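Local coordinates for sugar ABC transporter, periplasmic sugar-binding protein (Caulobacter crescentus, PDB 4IRX), which binds myo-inositol as the periplasmic sugar-binding component of an ABC transporter, probably to deliver it for uptake, at residues V135-D140 with Q184-S189; Q170-N173 with Q178-T181; A121-K126 with P195-C200; E211-A216 with A221-I226. One frame throughout, in Å; residues are numbered along the deposited sequence.

Contact 1. Residues V135-D140 with Q184-S189. With INS (1,2,3,4,5,6-hexahydroxy-cyclohexane), chain C.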
loop_
_atom_site.group_PDB
_atom_site.type_symbol
_atom_site.label_atom_id
_atom_site.label_comp_id
_atom_site.label_asym_id
_atom_site.label_seq_id
_atom_site.Cartn_x
_atom_site.Cartn_y
_atom_site.Cartn_z
ATOM N N VAL A 135 15.133 1.352 12.427
ATOM C CA VAL A 135 15.419 1.257 10.995
ATOM C C VAL A 135 14.098 1.368 10.260
ATOM O O VAL A 135 13.112 0.753 10.665
ATOM C CB VAL A 135 16.089 -0.108 10.673
ATOM C CG1 VAL A 135 16.201 -0.339 9.151
ATOM C CG2 VAL A 135 17.464 -0.140 11.286
ATOM N N VAL A 136 14.056 2.154 9.184
ATOM C CA VAL A 136 12.829 2.283 8.392
ATOM C C VAL A 136 13.082 1.735 6.992
ATOM O O VAL A 136 14.033 2.142 6.323
ATOM C CB VAL A 136 12.322 3.765 8.352
ATOM C CG1 VAL A 136 11.004 3.877 7.529
ATOM C CG2 VAL A 136 12.155 4.288 9.765
ATOM N N ILE A 137 12.290 0.737 6.595
ATOM C CA ILE A 137 12.379 0.135 5.261
ATOM C C ILE A 137 11.104 0.508 4.495
ATOM O O ILE A 137 9.997 0.126 4.874
ATOM C CB ILE A 137 12.485 -1.410 5.329
ATOM C CG1 ILE A 137 13.656 -1.834 6.228
ATOM C CG2 ILE A 137 12.580 -1.994 3.923
ATOM C CD1 ILE A 137 15.020 -1.507 5.680
ATOM N N THR A 138 11.253 1.294 3.431
ATOM C CA THR A 138 10.096 1.902 2.768
ATOM C C THR A 138 9.595 1.103 1.567
ATOM O O THR A 138 10.348 0.341 0.943
ATOM C CB THR A 138 10.370 3.353 2.307
ATOM O OG1 THR A 138 11.253 3.337 1.167
ATOM C CG2 THR A 138 10.995 4.172 3.430
ATOM N N ASN A 139 8.304 1.252 1.282
ATOM C CA ASN A 139 7.680 0.664 0.099
ATOM C C ASN A 139 7.819 1.572 -1.135
ATOM O O ASN A 139 8.268 2.711 -1.012
ATOM C CB ASN A 139 6.196 0.420 0.390
ATOM C CG ASN A 139 5.430 1.705 0.675
ATOM O OD1 ASN A 139 5.811 2.477 1.560
ATOM N ND2 ASN A 139 4.322 1.935 -0.059
ATOM N N ASP A 140 7.405 1.045 -2.295
ATOM C CA ASP A 140 7.231 1.793 -3.572
ATOM C C ASP A 140 7.514 3.312 -3.513
ATOM O O ASP A 140 6.606 4.102 -3.236
ATOM C CB ASP A 140 5.778 1.629 -4.096
ATOM C CG ASP A 140 5.471 0.253 -4.644
ATOM O OD1 ASP A 140 6.326 -0.399 -5.307
ATOM O OD2 ASP A 140 4.321 -0.199 -4.457
ATOM N N GLN A 184 19.791 -7.129 5.724
ATOM C CA GLN A 184 21.048 -7.762 6.115
ATOM C C GLN A 184 22.200 -6.779 6.150
ATOM O O GLN A 184 22.972 -6.742 7.115
ATOM C CB GLN A 184 21.396 -8.916 5.176
ATOM C CG GLN A 184 20.533 -10.151 5.427
ATOM C CD GLN A 184 20.948 -11.323 4.576
ATOM O OE1 GLN A 184 21.005 -11.211 3.339
ATOM N NE2 GLN A 184 21.257 -12.450 5.220
ATOM N N ASN A 185 22.303 -5.949 5.113
ATOM C CA ASN A 185 23.404 -5.017 5.020
ATOM C C ASN A 185 23.307 -3.945 6.117
ATOM O O ASN A 185 24.328 -3.536 6.688
ATOM C CB ASN A 185 23.442 -4.415 3.627
ATOM C CG ASN A 185 24.042 -5.354 2.614
ATOM O OD1 ASN A 185 24.706 -6.328 2.977
ATOM N ND2 ASN A 185 23.798 -5.086 1.333
ATOM N N ILE A 186 22.081 -3.515 6.428
ATOM C CA ILE A 186 21.876 -2.564 7.509
ATOM C C ILE A 186 22.293 -3.190 8.831
ATOM O O ILE A 186 23.009 -2.558 9.630
ATOM C CB ILE A 186 20.419 -2.104 7.565
ATOM C CG1 ILE A 186 20.107 -1.251 6.330
ATOM C CG2 ILE A 186 20.173 -1.340 8.865
ATOM C CD1 ILE A 186 18.617 -0.908 6.204
ATOM N N LEU A 187 21.890 -4.439 9.052
ATOM C CA LEU A 187 22.280 -5.124 10.300
ATOM C C LEU A 187 23.788 -5.257 10.415
ATOM O O LEU A 187 24.346 -5.041 11.482
ATOM C CB LEU A 187 21.575 -6.479 10.435
ATOM C CG LEU A 187 20.054 -6.397 10.566
ATOM C CD1 LEU A 187 19.494 -7.811 10.493
ATOM C CD2 LEU A 187 19.671 -5.744 11.912
ATOM N N THR A 188 24.450 -5.588 9.311
ATOM C CA THR A 188 25.898 -5.712 9.313
ATOM C C THR A 188 26.559 -4.384 9.654
ATOM O O THR A 188 27.532 -4.339 10.414
ATOM C CB THR A 188 26.359 -6.212 7.942
ATOM O OG1 THR A 188 25.881 -7.537 7.781
ATOM C CG2 THR A 188 27.909 -6.179 7.824
ATOM N N SER A 189 26.024 -3.292 9.117
ATOM C CA SER A 189 26.572 -1.951 9.384
ATOM C C SER A 189 26.443 -1.521 10.835
ATOM O O SER A 189 27.166 -0.632 11.273
ATOM C CB SER A 189 25.936 -0.922 8.453
ATOM O OG SER A 189 24.648 -0.499 8.905
HETATM C C1 INS C . 0.084 -0.711 -0.512
HETATM C C2 INS C . 0.562 -1.921 0.220
HETATM C C3 INS C . 1.534 -2.663 -0.660
HETATM C C4 INS C . 2.711 -1.796 -0.978
HETATM C C5 INS C . 2.275 -0.605 -1.745
HETATM C C6 INS C . 1.226 0.169 -0.982
HETATM O O1 INS C . -0.803 0.024 0.293
HETATM O O2 INS C . 1.151 -1.539 1.426
HETATM O O3 INS C . 1.945 -3.862 -0.049
HETATM O O4 INS C . 3.678 -2.511 -1.678
HETATM O O5 INS C . 3.383 0.186 -2.033
HETATM O O6 INS C . 0.820 1.319 -1.679
#
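Of residues 184-189, Ile186 is the side chain that meets the strand, where it rests on Val135 and Ile137. From CB its two branches separate. CG2, anti to the backbone N, lies 3.8 Å from Val135 CG2, the isoleucine and valine reaching toward each other tip to tip. CG1 leaves beside the backbone N (chi1 -68°) and passes the side chain of Gln170 on the neighbouring strand. The extended second torsion then carries Ile186 CD1 onto two partners, Val135 CG1 at 3.9 Å and Ile137 CD1 at 3.7 Å, the two isoleucines sliding past each other in opposite directions. Cutting this side chain back to an alanine is likely to leave Ile137 CD1 and both Val135 methyls without their partner from the helix. The helix 176-189 thus lies on one face of the parallel four-stranded sheet in the C-terminal lobe of a periplasmic binding protein, whereas Val136 points away from it and packs on Val153 of helix 144-160. In such alpha/beta sheets the carboxyl ends of the strands bear the ligand site, and strand 132-138 does so here. Just beyond it Asn139 ND2 donates to O5 of myo-inositol at 2.8 Å, nearly straight at 174°. The same hydroxyl donates to Asp140 OD2 at 2.6 Å, so O5 is gripped from two consecutive residues. Asp140 OD2 also forms a salt bridge with Arg97 and accepts a hydrogen bond from Gln20.

Contact 2. Residues Q170-N173 with Q178-T181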
loop_
_atom_site.group_PDB
_atom_site.type_symbol
_atom_site.label_atom_id
_atom_site.label_comp_id
_atom_site.label_asym_id
_atom_site.label_seq_id
_atom_site.Cartn_x
_atom_site.Cartn_y
_atom_site.Cartn_z
ATOM N N GLN A 170 15.805 3.308 4.292
ATOM C CA GLN A 170 16.124 2.832 2.958
ATOM C C GLN A 170 14.909 2.188 2.343
ATOM O O GLN A 170 14.042 1.695 3.065
ATOM C CB GLN A 170 17.298 1.842 2.980
ATOM C CG GLN A 170 18.613 2.531 3.358
ATOM C CD GLN A 170 19.780 1.584 3.396
ATOM O OE1 GLN A 170 19.882 0.683 2.562
ATOM N NE2 GLN A 170 20.679 1.782 4.369
ATOM N N THR A 171 14.829 2.189 1.015
ATOM C CA THR A 171 13.732 1.484 0.367
ATOM C C THR A 171 14.111 0.056 0.024
ATOM O O THR A 171 15.283 -0.255 -0.225
ATOM C CB THR A 171 13.207 2.216 -0.888
ATOM O OG1 THR A 171 11.948 1.632 -1.254
ATOM C CG2 THR A 171 14.186 2.109 -2.052
ATOM N N ALA A 172 13.118 -0.826 0.037
ATOM C CA ALA A 172 13.264 -2.116 -0.590
ATOM C C ALA A 172 12.243 -2.324 -1.704
ATOM O O ALA A 172 11.983 -3.461 -2.106
ATOM C CB ALA A 172 13.240 -3.241 0.437
ATOM N N ASN A 173 11.645 -1.228 -2.186
ATOM C CA ASN A 173 10.859 -1.221 -3.422
ATOM C C ASN A 173 9.690 -2.216 -3.418
ATOM O O ASN A 173 9.292 -2.746 -4.446
ATOM C CB ASN A 173 11.799 -1.446 -4.628
ATOM C CG ASN A 173 12.785 -0.317 -4.784
ATOM O OD1 ASN A 173 12.394 0.825 -4.992
ATOM N ND2 ASN A 173 14.074 -0.621 -4.647
ATOM N N GLN A 178 14.559 -7.922 -1.991
ATOM C CA GLN A 178 15.344 -6.736 -1.656
ATOM C C GLN A 178 15.304 -6.457 -0.161
ATOM O O GLN A 178 16.303 -6.064 0.438
ATOM C CB GLN A 178 14.913 -5.501 -2.445
ATOM C CG GLN A 178 15.140 -5.655 -3.946
ATOM C CD GLN A 178 14.710 -4.419 -4.719
ATOM O OE1 GLN A 178 14.970 -3.301 -4.310
ATOM N NE2 GLN A 178 14.046 -4.630 -5.835
ATOM N N ALA A 179 14.142 -6.641 0.439
ATOM C CA ALA A 179 14.045 -6.463 1.871
ATOM C C ALA A 179 15.043 -7.334 2.635
ATOM O O ALA A 179 15.657 -6.875 3.607
ATOM C CB ALA A 179 12.616 -6.729 2.346
ATOM N N LEU A 180 15.248 -8.566 2.185
ATOM C CA LEU A 180 16.189 -9.444 2.885
ATOM C C LEU A 180 17.615 -8.875 2.823
ATOM O O LEU A 180 18.276 -8.669 3.843
ATOM C CB LEU A 180 16.140 -10.874 2.306
ATOM C CG LEU A 180 17.199 -11.850 2.828
ATOM C CD1 LEU A 180 17.069 -12.015 4.294
ATOM C CD2 LEU A 180 17.014 -13.220 2.151
ATOM N N THR A 181 18.079 -8.562 1.624
ATOM C CA THR A 181 19.465 -8.143 1.482
ATOM C C THR A 181 19.684 -6.731 2.009
ATOM O O THR A 181 20.711 -6.444 2.644
ATOM C CB THR A 181 19.932 -8.260 0.036
ATOM O OG1 THR A 181 19.048 -7.534 -0.804
ATOM C CG2 THR A 181 19.916 -9.730 -0.425
#
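Both Asn173 and Gln178 turn CG to the side of their own backbone N (chi1 -64° in each), and the glutamine chain then runs out extended, which brings its OE1 to the asparagine amide. Asn173 ND2 donates to Gln178 OE1 at 2.8 Å along an almost straight line. The donor arrives in the carbonyl plane on a lone pair of OE1, and the acceptor lies nearly in the plane of the Asn173 amide, although the two amide planes are turned 57° apart. A leucine in place of Gln178 would probably leave Asn173 ND2 without this acceptor and its amide free to turn. Beneath the amides the packing is apolar and close. Ala172 CB fits against the helix backbone, 3.5 Å from Ala179 N, while Gln178 CB lies 3.6 Å from Ala172 O. Ala172 and Ala179 both also touch Met205 of helix 203-215. The loop is braced from within by Thr171 OG1, which accepts from Asn173 N at 3.0 Å in an ST turn, with Asn173 itself in the left-handed helical region. This is the tight turn from strand 164-171 into helix 176-189, a beta-alpha connection at the ligand-binding end of the sheet; the pocket residue Ser174 comes next in the chain.

Contact 3. Residues A121-K126 with P195-C200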
loop_
_atom_site.group_PDB
_atom_site.type_symbol
_atom_site.label_atom_id
_atom_site.label_comp_id
_atom_site.label_asym_id
_atom_site.label_seq_id
_atom_site.Cartn_x
_atom_site.Cartn_y
_atom_site.Cartn_z
ATOM N N ALA A 121 4.913 4.618 14.492
ATOM C CA ALA A 121 5.855 5.382 15.309
ATOM C C ALA A 121 5.343 5.554 16.743
ATOM O O ALA A 121 6.134 5.520 17.686
ATOM C CB ALA A 121 6.134 6.778 14.664
ATOM N N ASP A 122 4.036 5.755 16.900
ATOM C CA ASP A 122 3.445 5.931 18.231
ATOM C C ASP A 122 3.624 4.651 19.030
ATOM O O ASP A 122 3.887 4.703 20.234
ATOM C CB ASP A 122 1.962 6.352 18.173
ATOM C CG ASP A 122 1.766 7.813 17.791
ATOM O OD1 ASP A 122 2.736 8.599 17.785
ATOM O OD2 ASP A 122 0.607 8.164 17.461
ATOM N N TRP A 123 3.512 3.510 18.362
ATOM C CA TRP A 123 3.810 2.240 19.005
ATOM C C TRP A 123 5.244 2.190 19.528
ATOM O O TRP A 123 5.501 1.711 20.654
ATOM C CB TRP A 123 3.514 1.032 18.079
ATOM C CG TRP A 123 3.851 -0.281 18.734
ATOM C CD1 TRP A 123 3.028 -1.088 19.459
ATOM C CD2 TRP A 123 5.139 -0.899 18.745
ATOM N NE1 TRP A 123 3.732 -2.186 19.920
ATOM C CE2 TRP A 123 5.030 -2.094 19.489
ATOM C CE3 TRP A 123 6.373 -0.560 18.193
ATOM C CZ2 TRP A 123 6.124 -2.954 19.695
ATOM C CZ3 TRP A 123 7.461 -1.421 18.394
ATOM C CH2 TRP A 123 7.320 -2.596 19.135
ATOM N N VAL A 124 6.192 2.651 18.718
ATOM C CA VAL A 124 7.591 2.673 19.141
ATOM C C VAL A 124 7.749 3.563 20.385
ATOM O O VAL A 124 8.387 3.171 21.359
ATOM C CB VAL A 124 8.536 3.178 18.017
ATOM C CG1 VAL A 124 9.959 3.287 18.548
ATOM C CG2 VAL A 124 8.442 2.240 16.800
ATOM N N VAL A 125 7.151 4.755 20.349
ATOM C CA VAL A 125 7.333 5.707 21.436
ATOM C C VAL A 125 6.694 5.176 22.719
ATOM O O VAL A 125 7.239 5.325 23.806
ATOM C CB VAL A 125 6.821 7.095 21.042
ATOM C CG1 VAL A 125 6.901 8.052 22.246
ATOM C CG2 VAL A 125 7.644 7.622 19.899
ATOM N N LYS A 126 5.568 4.488 22.601
ATOM C CA LYS A 126 4.917 3.923 23.784
ATOM C C LYS A 126 5.717 2.749 24.346
ATOM O O LYS A 126 5.838 2.579 25.566
ATOM C CB LYS A 126 3.488 3.486 23.453
ATOM C CG LYS A 126 2.847 2.605 24.521
ATOM C CD LYS A 126 1.392 2.319 24.182
ATOM C CE LYS A 126 0.778 1.334 25.164
ATOM N NZ LYS A 126 -0.617 0.977 24.769
ATOM N N PRO A 195 19.547 -2.592 15.895
ATOM C CA PRO A 195 18.380 -1.747 16.130
ATOM C C PRO A 195 17.404 -2.427 17.068
ATOM O O PRO A 195 17.346 -3.666 17.197
ATOM C CB PRO A 195 17.752 -1.619 14.735
ATOM C CG PRO A 195 18.148 -2.924 14.049
ATOM C CD PRO A 195 19.534 -3.221 14.556
ATOM N N ASP A 196 16.596 -1.609 17.715
ATOM C CA ASP A 196 15.499 -2.124 18.511
ATOM C C ASP A 196 14.291 -2.504 17.671
ATOM O O ASP A 196 13.582 -3.451 17.963
ATOM C CB ASP A 196 15.060 -1.058 19.528
ATOM C CG ASP A 196 16.121 -0.781 20.547
ATOM O OD1 ASP A 196 16.358 -1.700 21.358
ATOM O OD2 ASP A 196 16.734 0.321 20.548
ATOM N N VAL A 197 14.037 -1.724 16.627
ATOM C CA VAL A 197 12.827 -1.856 15.838
ATOM C C VAL A 197 13.165 -1.653 14.374
ATOM O O VAL A 197 13.933 -0.759 14.030
ATOM C CB VAL A 197 11.765 -0.804 16.239
ATOM C CG1 VAL A 197 10.488 -0.891 15.333
ATOM C CG2 VAL A 197 11.424 -0.921 17.713
ATOM N N ILE A 198 12.623 -2.529 13.535
ATOM C CA ILE A 198 12.648 -2.354 12.084
ATOM C C ILE A 198 11.190 -2.120 11.661
ATOM O O ILE A 198 10.339 -3.028 11.716
ATOM C CB ILE A 198 13.223 -3.603 11.373
ATOM C CG1 ILE A 198 14.580 -3.956 11.966
ATOM C CG2 ILE A 198 13.398 -3.316 9.902
ATOM C CD1 ILE A 198 15.209 -5.220 11.399
ATOM N N LEU A 199 10.909 -0.898 11.233
ATOM C CA LEU A 199 9.588 -0.535 10.729
ATOM C C LEU A 199 9.565 -0.740 9.226
ATOM O O LEU A 199 10.290 -0.063 8.487
ATOM C CB LEU A 199 9.272 0.938 11.048
ATOM C CG LEU A 199 9.119 1.384 12.503
ATOM C CD1 LEU A 199 8.685 2.837 12.596
ATOM C CD2 LEU A 199 8.098 0.507 13.233
ATOM N N CYS A 200 8.764 -1.701 8.776
ATOM C CA CYS A 200 8.689 -2.040 7.363
ATOM C C CYS A 200 7.344 -1.606 6.830
ATOM O O CYS A 200 6.304 -1.933 7.410
ATOM C CB CYS A 200 8.840 -3.542 7.179
ATOM S SG CYS A 200 10.417 -4.165 7.733
#
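The indole of Trp123 presents its edge to Val197: CZ3 lies 4.1 Å from Val197 CG2, which sits close to the plane of the ring. Over one face, above CE3, stands the CD1 methyl of Ile226 from the adjoining strand, and Trp123 also touches Val244 and Lys224. Helix 113-127 here packs on a parallel sheet in the manner of an alpha/beta sandwich, running nearly antiparallel to strand 197-200 at 168°, with the axes of the two segments 10.5 Å apart. It lies against the face of the sheet opposite to helix 203-215: Val197 and Leu199 turn to helix 113-127, while Ile198 and Cys200 contact helix 203-215. The chain leaves helix 113-127 for strand 132-138, whose Val134 also packs on Val124.

Trp123 has CG anti to its backbone N (chi1 179°), which swings the ring out along the helix flank so that its six-membered ring meets the beginning of the strand. Val124, the next residue, makes the rest of the contact. Apolar van der Waals contact is all that joins the two segments, with no hydrogen bond between them. Val124 and Val197 reach for each other tip to tip, whereas Leu199 crosses Val124 at a slant, so that the single methyl Val124 CG2 rests on two strand residues, 4.0 Å from Val197 CG1 and 4.0 Å from Leu199 CD2.

Contact 4. Residues E211-A216 with A221-I226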
loop_
_atom_site.group_PDB
_atom_site.type_symbol
_atom_site.label_atom_id
_atom_site.label_comp_id
_atom_site.label_asym_id
_atom_site.label_seq_id
_atom_site.Cartn_x
_atom_site.Cartn_y
_atom_site.Cartn_z
ATOM N N GLU A 211 13.438 -12.474 8.208
ATOM C CA GLU A 211 14.422 -13.471 7.785
ATOM C C GLU A 211 15.837 -12.953 7.962
ATOM O O GLU A 211 16.695 -13.699 8.429
ATOM C CB GLU A 211 14.153 -13.924 6.351
ATOM C CG GLU A 211 12.854 -14.696 6.273
ATOM C CD GLU A 211 12.353 -14.898 4.895
ATOM O OE1 GLU A 211 12.837 -14.263 3.943
ATOM O OE2 GLU A 211 11.441 -15.738 4.728
ATOM N N ALA A 212 16.081 -11.687 7.626
ATOM C CA ALA A 212 17.408 -11.104 7.852
ATOM C C ALA A 212 17.798 -11.131 9.335
ATOM O O ALA A 212 18.955 -11.431 9.682
ATOM C CB ALA A 212 17.455 -9.681 7.297
ATOM N N VAL A 213 16.844 -10.836 10.209
ATOM C CA VAL A 213 17.084 -10.897 11.641
ATOM C C VAL A 213 17.470 -12.306 12.082
ATOM O O VAL A 213 18.450 -12.467 12.816
ATOM C CB VAL A 213 15.879 -10.361 12.404
ATOM C CG1 VAL A 213 15.985 -10.719 13.891
ATOM C CG2 VAL A 213 15.775 -8.865 12.164
ATOM N N ARG A 214 16.763 -13.318 11.572
ATOM C CA ARG A 214 17.122 -14.715 11.855
ATOM C C ARG A 214 18.457 -15.103 11.245
ATOM O O ARG A 214 19.273 -15.753 11.914
ATOM C CB ARG A 214 16.049 -15.662 11.345
ATOM C CG ARG A 214 14.726 -15.506 12.043
ATOM C CD ARG A 214 13.958 -16.816 11.973
ATOM N NE ARG A 214 13.737 -17.206 10.584
ATOM C CZ ARG A 214 12.689 -16.821 9.870
ATOM N NH1 ARG A 214 11.775 -16.041 10.427
ATOM N NH2 ARG A 214 12.551 -17.212 8.609
ATOM N N ALA A 215 18.686 -14.706 9.989
ATOM C CA ALA A 215 19.951 -15.032 9.326
ATOM C C ALA A 215 21.141 -14.437 10.068
ATOM O O ALA A 215 22.255 -14.967 9.989
ATOM C CB ALA A 215 19.945 -14.541 7.884
ATOM N N ALA A 216 20.916 -13.341 10.783
ATOM C CA ALA A 216 21.994 -12.667 11.516
ATOM C C ALA A 216 22.207 -13.237 12.905
ATOM O O ALA A 216 23.080 -12.770 13.646
ATOM C CB ALA A 216 21.741 -11.150 11.586
ATOM N N ALA A 221 12.725 -11.055 19.581
ATOM C CA ALA A 221 12.233 -10.359 20.763
ATOM C C ALA A 221 13.000 -9.050 21.046
ATOM O O ALA A 221 12.441 -8.104 21.602
ATOM C CB ALA A 221 12.306 -11.284 21.969
ATOM N N LYS A 222 14.275 -9.001 20.659
ATOM C CA LYS A 222 15.135 -7.835 20.894
ATOM C C LYS A 222 15.217 -6.905 19.681
ATOM O O LYS A 222 15.438 -5.697 19.813
ATOM C CB LYS A 222 16.531 -8.284 21.319
ATOM C CG LYS A 222 16.568 -8.825 22.750
ATOM C CD LYS A 222 17.998 -9.109 23.206
ATOM C CE LYS A 222 18.733 -7.823 23.570
ATOM N NZ LYS A 222 18.249 -7.278 24.875
ATOM N N VAL A 223 15.088 -7.489 18.499
ATOM C CA VAL A 223 15.037 -6.714 17.258
ATOM C C VAL A 223 13.633 -6.955 16.734
ATOM O O VAL A 223 13.354 -7.985 16.128
ATOM C CB VAL A 223 16.093 -7.184 16.246
ATOM C CG1 VAL A 223 16.050 -6.331 14.962
ATOM C CG2 VAL A 223 17.471 -7.153 16.892
ATOM N N LYS A 224 12.752 -5.985 16.961
ATOM C CA LYS A 224 11.336 -6.122 16.673
ATOM C C LYS A 224 10.970 -5.625 15.294
ATOM O O LYS A 224 11.404 -4.553 14.879
ATOM C CB LYS A 224 10.532 -5.364 17.714
ATOM C CG LYS A 224 10.741 -5.897 19.111
ATOM C CD LYS A 224 9.795 -5.259 20.093
ATOM C CE LYS A 224 10.026 -5.805 21.506
ATOM N NZ LYS A 224 9.720 -7.260 21.621
ATOM N N VAL A 225 10.104 -6.372 14.621
ATOM C CA VAL A 225 9.699 -6.019 13.268
ATOM C C VAL A 225 8.215 -5.683 13.237
ATOM O O VAL A 225 7.401 -6.422 13.777
ATOM C CB VAL A 225 9.990 -7.196 12.283
ATOM C CG1 VAL A 225 9.409 -6.939 10.907
ATOM C CG2 VAL A 225 11.501 -7.459 12.184
ATOM N N ILE A 226 7.884 -4.548 12.614
ATOM C CA ILE A 226 6.513 -4.102 12.433
ATOM C C ILE A 226 6.292 -3.933 10.958
ATOM O O ILE A 226 7.165 -3.409 10.251
ATOM C CB ILE A 226 6.246 -2.743 13.106
ATOM C CG1 ILE A 226 6.497 -2.827 14.597
ATOM C CG2 ILE A 226 4.814 -2.313 12.888
ATOM C CD1 ILE A 226 5.752 -1.767 15.339
#
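Val213 meets Val223 through one methyl from each residue, Val213 CG2 coming within 3.8 Å of Val223 CG1. This is the tight part of the contact. The two valines slide past each other in opposite directions rather than meeting end on. In Val213 the touching methyl is the one beside the backbone N, anti to the carbonyl carbon; in Val223 it is the other branch, with CG1 anti to the backbone N (chi1 -178°). Ile198 of strand 197-200 touches both valines, and Leu218 also packs on Val213. Packing slackens two residues further along the chain, where Val213 CG2 is still 4.5 Å from Val225 CG2.

The outer side is of a different character. Arg214, Ala215, Ala216, Ala221 and Lys222 are exposed to solvent, and no hydrogen bond crosses the contact. Arg214 instead forms a salt bridge with Glu242, while one face of its guanidinium lies over Glu211 CA. Lys224 belongs to neither part: it leaves the strand away from Val213, on the side of helix 113-127, where it packs on Trp123, and its NZ donates to Ala221 O at 2.8 Å, tilted 22° from the carbonyl plane, tying the strand to the turn before it. The close valine pair joins the last turn of helix 203-215 to the chain entering strand 224-226, within the beta-alpha-beta unit of strand 197-200, helix 203-215 and strand 224-226, a parallel crossover of the kind that builds the lobes of periplasmic binding proteins.

How the contacts relate
All four contacts belong to the lobe built round the four-stranded parallel sheet. Contacts 1, 3 and 4 are buried and purely apolar across their helix-strand interfaces; contact 2, partly buried at a beta-alpha turn, adds an amide-amide hydrogen bond. Contacts 1 and 2 share helix 176-189 and rest on adjacent strands, joined where Thr138 N meets Gln170 O at 2.8 Å. Contacts 3 and 4 are stitched likewise through Ile198 N and Lys224 O. Helices 176-189 and 203-215 lie side by side on one face, with Gln184 against Ala212, whereas contact 3 occupies the other face. Only contact 1 holds residues that bind the ligand.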